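Long-range contacts in laccase (PDB 3V9E), which couples the one-electron oxidation of hydroquinones and related phenols to the reduction of oxygen to water at its copper centres, probably helping to degrade lignin: residues Val66-Trp71 / Ile101-Asp106; Phe402-Asn407 / Ala532-Ala537. All blocks are in the same frame, centred on the assembly; numbering follows the deposited sequence. Where two conformers were deposited one is given.

Interaction 1. Residues Val66-Trp71 / Ile101-Asp106. With NAG (2-acetamido-2-deoxy-beta-D-glucopyranose), chain K.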
loop_
_atom_site.group_PDB
_atom_site.type_symbol
_atom_site.label_atom_id
_atom_site.label_comp_id
_atom_site.label_asym_id
_atom_site.label_seq_id
_atom_site.Cartn_x
_atom_site.Cartn_y
_atom_site.Cartn_z
ATOM N N VAL A 66 -13.192 2.034 -21.060
ATOM C CA VAL A 66 -14.440 1.319 -21.079
ATOM C C VAL A 66 -14.744 0.997 -19.647
ATOM O O VAL A 66 -13.927 1.219 -18.768
ATOM C CB VAL A 66 -14.286 0.028 -21.938
ATOM C CG1 VAL A 66 -13.847 0.401 -23.387
ATOM C CG2 VAL A 66 -13.325 -0.996 -21.260
ATOM N N THR A 67 -15.974 0.580 -19.415
ATOM C CA THR A 67 -16.377 0.184 -18.109
ATOM C C THR A 67 -16.044 -1.253 -17.860
ATOM O O THR A 67 -16.298 -2.098 -18.697
ATOM C CB THR A 67 -17.861 0.471 -17.963
ATOM O OG1 THR A 67 -18.036 1.884 -18.146
ATOM C CG2 THR A 67 -18.345 0.038 -16.656
ATOM N N ARG A 68 -15.481 -1.558 -16.694
ATOM C CA ARG A 68 -15.153 -2.904 -16.339
ATOM C C ARG A 68 -15.822 -3.204 -15.023
ATOM O O ARG A 68 -15.707 -2.401 -14.109
ATOM C CB ARG A 68 -13.676 -3.061 -16.184
ATOM C CG ARG A 68 -12.946 -2.907 -17.569
ATOM C CD ARG A 68 -11.572 -3.462 -17.568
ATOM N NE ARG A 68 -10.811 -2.923 -18.692
ATOM C CZ ARG A 68 -10.784 -3.414 -19.921
ATOM N NH1 ARG A 68 -11.463 -4.507 -20.223
ATOM N NH2 ARG A 68 -10.077 -2.806 -20.844
ATOM N N GLU A 69 -16.494 -4.335 -14.956
ATOM C CA GLU A 69 -17.235 -4.701 -13.819
ATOM C C GLU A 69 -16.646 -5.943 -13.143
ATOM O O GLU A 69 -16.346 -6.929 -13.795
ATOM C CB GLU A 69 -18.676 -4.930 -14.278
ATOM C CG GLU A 69 -19.637 -5.067 -13.144
ATOM C CD GLU A 69 -21.094 -5.021 -13.572
ATOM O OE1 GLU A 69 -21.413 -5.531 -14.641
ATOM O OE2 GLU A 69 -21.926 -4.542 -12.783
ATOM N N TYR A 70 -16.579 -5.930 -11.820
ATOM C CA TYR A 70 -16.053 -7.011 -11.027
ATOM C C TYR A 70 -16.991 -7.311 -9.862
ATOM O O TYR A 70 -17.646 -6.450 -9.370
ATOM C CB TYR A 70 -14.661 -6.623 -10.497
ATOM C CG TYR A 70 -13.705 -6.020 -11.587
ATOM C CD1 TYR A 70 -13.873 -4.710 -11.997
ATOM C CD2 TYR A 70 -12.672 -6.735 -12.170
ATOM C CE1 TYR A 70 -13.067 -4.098 -12.933
ATOM C CE2 TYR A 70 -11.851 -6.130 -13.145
ATOM C CZ TYR A 70 -12.057 -4.808 -13.529
ATOM O OH TYR A 70 -11.234 -4.173 -14.468
ATOM N N TRP A 71 -17.019 -8.565 -9.387
ATOM C CA TRP A 71 -17.793 -8.932 -8.234
ATOM C C TRP A 71 -16.765 -9.571 -7.319
ATOM O O TRP A 71 -16.090 -10.498 -7.753
ATOM C CB TRP A 71 -18.911 -9.946 -8.570
ATOM C CG TRP A 71 -20.110 -9.341 -9.223
ATOM C CD1 TRP A 71 -21.296 -8.987 -8.621
ATOM C CD2 TRP A 71 -20.245 -9.044 -10.594
ATOM N NE1 TRP A 71 -22.168 -8.462 -9.561
ATOM C CE2 TRP A 71 -21.533 -8.499 -10.784
ATOM C CE3 TRP A 71 -19.401 -9.189 -11.702
ATOM C CZ2 TRP A 71 -21.962 -8.087 -12.025
ATOM C CZ3 TRP A 71 -19.826 -8.788 -12.904
ATOM C CH2 TRP A 71 -21.095 -8.248 -13.073
ATOM N N ILE A 101 -7.670 -5.907 -13.310
ATOM C CA ILE A 101 -6.802 -5.393 -14.371
ATOM C C ILE A 101 -7.642 -4.495 -15.267
ATOM O O ILE A 101 -8.745 -4.850 -15.690
ATOM C CB ILE A 101 -6.135 -6.511 -15.128
ATOM C CG1 ILE A 101 -5.293 -7.369 -14.148
ATOM C CG2 ILE A 101 -5.201 -5.990 -16.231
ATOM C CD1 ILE A 101 -4.745 -8.675 -14.727
ATOM N N ALA A 102 -7.108 -3.343 -15.566
ATOM C CA ALA A 102 -7.800 -2.381 -16.374
ATOM C C ALA A 102 -6.801 -1.562 -17.124
ATOM O O ALA A 102 -5.576 -1.745 -16.970
ATOM C CB ALA A 102 -8.685 -1.514 -15.470
ATOM N N ASP A 103 -7.284 -0.691 -17.997
ATOM C CA ASP A 103 -6.473 0.250 -18.704
ATOM C C ASP A 103 -6.742 1.634 -18.186
ATOM O O ASP A 103 -7.835 1.950 -17.685
ATOM C CB ASP A 103 -6.875 0.337 -20.185
ATOM C CG ASP A 103 -6.619 -0.933 -20.951
ATOM O OD1 ASP A 103 -5.549 -1.553 -20.849
ATOM O OD2 ASP A 103 -7.481 -1.245 -21.748
ATOM N N TRP A 104 -5.690 2.409 -18.294
ATOM C CA TRP A 104 -5.674 3.821 -17.984
ATOM C C TRP A 104 -6.924 4.445 -18.600
ATOM O O TRP A 104 -7.153 4.309 -19.780
ATOM C CB TRP A 104 -4.419 4.422 -18.574
ATOM C CG TRP A 104 -4.218 5.832 -18.341
ATOM C CD1 TRP A 104 -4.781 6.640 -17.367
ATOM C CD2 TRP A 104 -3.310 6.619 -19.045
ATOM N NE1 TRP A 104 -4.295 7.919 -17.482
ATOM C CE2 TRP A 104 -3.397 7.931 -18.532
ATOM C CE3 TRP A 104 -2.460 6.358 -20.136
ATOM C CZ2 TRP A 104 -2.659 8.955 -19.041
ATOM C CZ3 TRP A 104 -1.732 7.404 -20.665
ATOM C CH2 TRP A 104 -1.792 8.673 -20.097
ATOM N N GLY A 105 -7.746 5.068 -17.753
ATOM C CA GLY A 105 -8.931 5.726 -18.199
ATOM C C GLY A 105 -10.236 4.935 -18.008
ATOM O O GLY A 105 -11.330 5.506 -18.173
ATOM N N ASP A 106 -10.155 3.613 -17.777
ATOM C CA ASP A 106 -11.330 2.791 -17.653
ATOM C C ASP A 106 -12.117 3.210 -16.427
ATOM O O ASP A 106 -11.560 3.761 -15.497
ATOM C CB ASP A 106 -10.964 1.285 -17.505
ATOM C CG ASP A 106 -10.497 0.636 -18.807
ATOM O OD1 ASP A 106 -10.651 1.229 -19.883
ATOM O OD2 ASP A 106 -9.980 -0.504 -18.706
HETATM C C1 NAG K . -16.051 -13.872 -6.301
HETATM C C2 NAG K . -16.477 -13.950 -7.749
HETATM C C3 NAG K . -17.897 -13.489 -7.845
HETATM C C4 NAG K . -18.728 -14.397 -6.934
HETATM C C5 NAG K . -18.209 -14.334 -5.532
HETATM C C6 NAG K . -19.040 -15.212 -4.590
HETATM C C7 NAG K . -14.512 -13.470 -9.133
HETATM C C8 NAG K . -13.711 -12.360 -9.728
HETATM N N2 NAG K . -15.598 -13.027 -8.468
HETATM O O3 NAG K . -18.227 -13.637 -9.180
HETATM O O4 NAG K . -20.073 -13.970 -7.065
HETATM O O5 NAG K . -16.831 -14.745 -5.476
HETATM O O6 NAG K . -19.020 -16.570 -5.004
HETATM O O7 NAG K . -14.198 -14.661 -9.264
#

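Interaction 2. Residues Phe402-Asn407 / Ala532-Ala537. With NAG (2-acetamido-2-deoxy-beta-D-glucopyranose), chain I.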
loop_
_atom_site.group_PDB
_atom_site.type_symbol
_atom_site.label_atom_id
_atom_site.label_comp_id
_atom_site.label_asym_id
_atom_site.label_seq_id
_atom_site.Cartn_x
_atom_site.Cartn_y
_atom_site.Cartn_z
ATOM N N PHE A 402 -0.633 0.537 23.957
ATOM C CA PHE A 402 0.315 1.381 23.324
ATOM C C PHE A 402 -0.362 2.109 22.194
ATOM O O PHE A 402 -0.988 1.479 21.331
ATOM C CB PHE A 402 1.410 0.502 22.727
ATOM C CG PHE A 402 2.619 1.249 22.287
ATOM C CD1 PHE A 402 2.695 1.809 20.995
ATOM C CD2 PHE A 402 3.665 1.447 23.161
ATOM C CE1 PHE A 402 3.806 2.530 20.606
ATOM C CE2 PHE A 402 4.788 2.190 22.767
ATOM C CZ PHE A 402 4.845 2.722 21.480
ATOM N N THR A 403 -0.214 3.431 22.181
ATOM C CA THR A 403 -0.788 4.275 21.127
ATOM C C THR A 403 0.287 5.175 20.553
ATOM O O THR A 403 1.239 5.556 21.230
ATOM C CB THR A 403 -1.968 5.157 21.564
ATOM O OG1 THR A 403 -1.553 6.112 22.555
ATOM C CG2 THR A 403 -3.127 4.317 22.115
ATOM N N TRP A 404 0.101 5.533 19.286
ATOM C CA TRP A 404 0.921 6.535 18.667
ATOM C C TRP A 404 0.090 7.768 18.614
ATOM O O TRP A 404 -1.132 7.721 18.375
ATOM C CB TRP A 404 1.348 6.172 17.221
ATOM C CG TRP A 404 2.040 4.873 17.149
ATOM C CD1 TRP A 404 1.445 3.712 17.032
ATOM C CD2 TRP A 404 3.427 4.622 17.198
ATOM N NE1 TRP A 404 2.320 2.706 17.102
ATOM C CE2 TRP A 404 3.581 3.229 17.171
ATOM C CE3 TRP A 404 4.561 5.418 17.313
ATOM C CZ2 TRP A 404 4.797 2.624 17.205
ATOM C CZ3 TRP A 404 5.763 4.810 17.365
ATOM C CH2 TRP A 404 5.890 3.425 17.294
ATOM N N THR A 405 0.751 8.901 18.818
ATOM C CA THR A 405 0.094 10.150 18.753
ATOM C C THR A 405 0.658 11.038 17.683
ATOM O O THR A 405 1.833 10.967 17.387
ATOM C CB THR A 405 0.195 10.927 20.096
ATOM O OG1 THR A 405 1.572 11.149 20.366
ATOM C CG2 THR A 405 -0.484 10.114 21.200
ATOM N N ILE A 406 -0.245 11.852 17.133
ATOM C CA ILE A 406 0.027 12.913 16.179
ATOM C C ILE A 406 -0.391 14.235 16.835
ATOM O O ILE A 406 -1.600 14.480 17.094
ATOM C CB ILE A 406 -0.802 12.751 14.907
ATOM C CG1 ILE A 406 -0.522 11.324 14.302
ATOM C CG2 ILE A 406 -0.385 13.841 13.939
ATOM C CD1 ILE A 406 0.882 10.949 13.888
ATOM N N ASN A 407 0.605 15.062 17.158
ATOM C CA ASN A 407 0.377 16.248 17.976
ATOM C C ASN A 407 -0.471 15.923 19.178
ATOM O O ASN A 407 -1.501 16.531 19.423
ATOM C CB ASN A 407 -0.193 17.380 17.107
ATOM C CG ASN A 407 0.879 18.214 16.548
ATOM O OD1 ASN A 407 1.883 17.696 16.057
ATOM N ND2 ASN A 407 0.716 19.549 16.614
ATOM N N ALA A 532 -0.949 1.641 12.546
ATOM C CA ALA A 532 -2.223 2.213 12.129
ATOM C C ALA A 532 -3.341 1.919 13.120
ATOM O O ALA A 532 -4.144 2.758 13.487
ATOM C CB ALA A 532 -2.582 1.669 10.731
ATOM N N SER A 533 -3.377 0.669 13.555
ATOM C CA SER A 533 -4.392 0.260 14.521
ATOM C C SER A 533 -4.199 0.977 15.869
ATOM O O SER A 533 -5.203 1.209 16.652
ATOM C CB SER A 533 -4.293 -1.262 14.698
ATOM O OG SER A 533 -5.031 -1.907 13.653
ATOM N N GLU A 534 -2.943 1.284 16.188
ATOM C CA GLU A 534 -2.514 1.992 17.385
ATOM C C GLU A 534 -2.645 3.502 17.206
ATOM O O GLU A 534 -2.100 4.243 18.006
ATOM C CB GLU A 534 -1.117 1.595 17.763
ATOM C CG GLU A 534 -1.109 0.146 18.221
ATOM C CD GLU A 534 0.170 -0.533 18.186
ATOM O OE1 GLU A 534 1.189 0.109 17.851
ATOM O OE2 GLU A 534 0.174 -1.769 18.501
ATOM N N GLY A 535 -3.291 3.954 16.132
ATOM C CA GLY A 535 -3.580 5.340 15.918
ATOM C C GLY A 535 -2.583 6.261 15.241
ATOM O O GLY A 535 -2.782 7.521 15.263
ATOM N N MET A 536 -1.551 5.689 14.597
ATOM C CA MET A 536 -0.551 6.490 13.949
ATOM C C MET A 536 -1.120 7.028 12.629
ATOM O O MET A 536 -0.816 6.541 11.554
ATOM C CB MET A 536 0.750 5.727 13.729
ATOM C CG MET A 536 1.822 6.705 13.362
ATOM S SD MET A 536 3.420 5.898 13.412
ATOM C CE MET A 536 4.353 7.059 12.420
ATOM N N ALA A 537 -1.999 7.995 12.750
ATOM C CA ALA A 537 -2.687 8.488 11.614
ATOM C C ALA A 537 -3.265 9.843 11.869
ATOM O O ALA A 537 -3.569 10.217 13.064
ATOM C CB ALA A 537 -3.812 7.509 11.257
HETATM C C1 NAG I . 1.821 20.346 16.112
HETATM C C2 NAG I . 1.310 21.624 15.416
HETATM C C3 NAG I . 2.446 22.574 15.056
HETATM C C4 NAG I . 3.292 22.898 16.271
HETATM C C5 NAG I . 3.759 21.549 16.857
HETATM C C6 NAG I . 4.669 21.831 18.052
HETATM C C7 NAG I . -0.788 21.471 14.070
HETATM C C8 NAG I . -1.345 21.081 12.728
HETATM N N2 NAG I . 0.525 21.345 14.220
HETATM O O3 NAG I . 1.828 23.694 14.447
HETATM O O4 NAG I . 4.494 23.561 15.947
HETATM O O5 NAG I . 2.602 20.764 17.222
HETATM O O6 NAG I . 3.815 22.393 19.025
HETATM O O7 NAG I . -1.583 21.741 14.954
#

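Interaction 1. Residues Val66-Trp71 / Ile101-Asp106
At one end of the first cupredoxin domain, R68 and Y70 on strand 67-71 reach across to strand 101-103 and the type II turn D103-D106. The two strands belong to different sheets of the β-sandwich and run nearly antiparallel, 169° between their directions. D106 closes the gap between them. Its OD1 accepts the backbone N of V66 at 2.9 Å, while its OD2 is gripped from opposite faces of the carboxylate, by R68 NE at 2.6 Å and by the turn's own D103 N at 2.8 Å. Arginine suits the place because its chain, extended from CG to NE, spans the gap and still leaves NH2 for weaker bonds to the OD2 atoms of D106 and D103. V66 CG2 lies 3.7 Å above the guanidinium plane of R68, over its centre, an apolar lid. In one of its two conformers Y70 OH may donate to I101 O (2.9 Å). G105 has the positive phi (100°) that this position of a type II turn favours. With two backbone NH groups and an arginine converging on it, the buried D106 carboxylate probably stays ionised and holds the turn against strand 67-71.

Interaction 2. Residues Phe402-Asn407 / Ala532-Ala537
W404, on strand 402-406, directs its side chain toward the turn after helix 529-533, packing against E534 and M536. Its CB rests 3.6 Å from M536 CB, and CG continues over the same methionine. With CG anti to the carbonyl carbon, chi1 of -56° carries the ring between E534 at its edge and M536 at one face. CD1 then meets E534 CB at 3.4 Å, and NE1 donates to E534 OE1 at 2.9 Å, using the oxygen's anti lone pair. OE1 meets the indole edge slightly tilted from the ring plane, with carboxylate and ring 21° apart. Around the fusion carbon, M536 SD is 4.0 Å from W404 CD2, off the rim of one face, in an oblique Met-aromatic contact; F402 CE1 lies over the rim of the opposite face. Tryptophan suits the place by giving a face to M536 and an edge N-H to the buried E534. The backbone adds a nearly straight bond, W404 N to E534 O, at 2.9 Å. Further along, I406 CG1 packs 3.5 Å from A537 O, and beyond it N407 ND2 carries the sugar of chain I.

The turn itself is a Schellman motif: G535, with positive phi, is its C-prime residue, its N reaching A532 O, and M536 N reaches H531 O. The W404 ring also meets H531 and H463, which with C526 bind a copper, ligands consistent with a type 1 site. The engineered M536, about 3 Å from that ion, stands where the axial residue of a type 1 copper site does in multicopper oxidases.

Both contacts join elements of a cupredoxin β-sandwich, but in different domains and on opposite sides of the chain's centre, with about 25 Å between their nearest atoms; they share no strand. Interaction 1 is partly buried and polar: charged side chains bridge the sheets at the domain's end, away from any copper. Interaction 2 is buried and largely apolar, and its lone acid serves an indole N-H instead of a guanidinium. A carboxylate is central to each, yet one settles an ion-pair network and the other probably helps to orient an indole beside a metal site. Both segments of interaction 1 lie near sugars, whereas 402-407 carries one covalently.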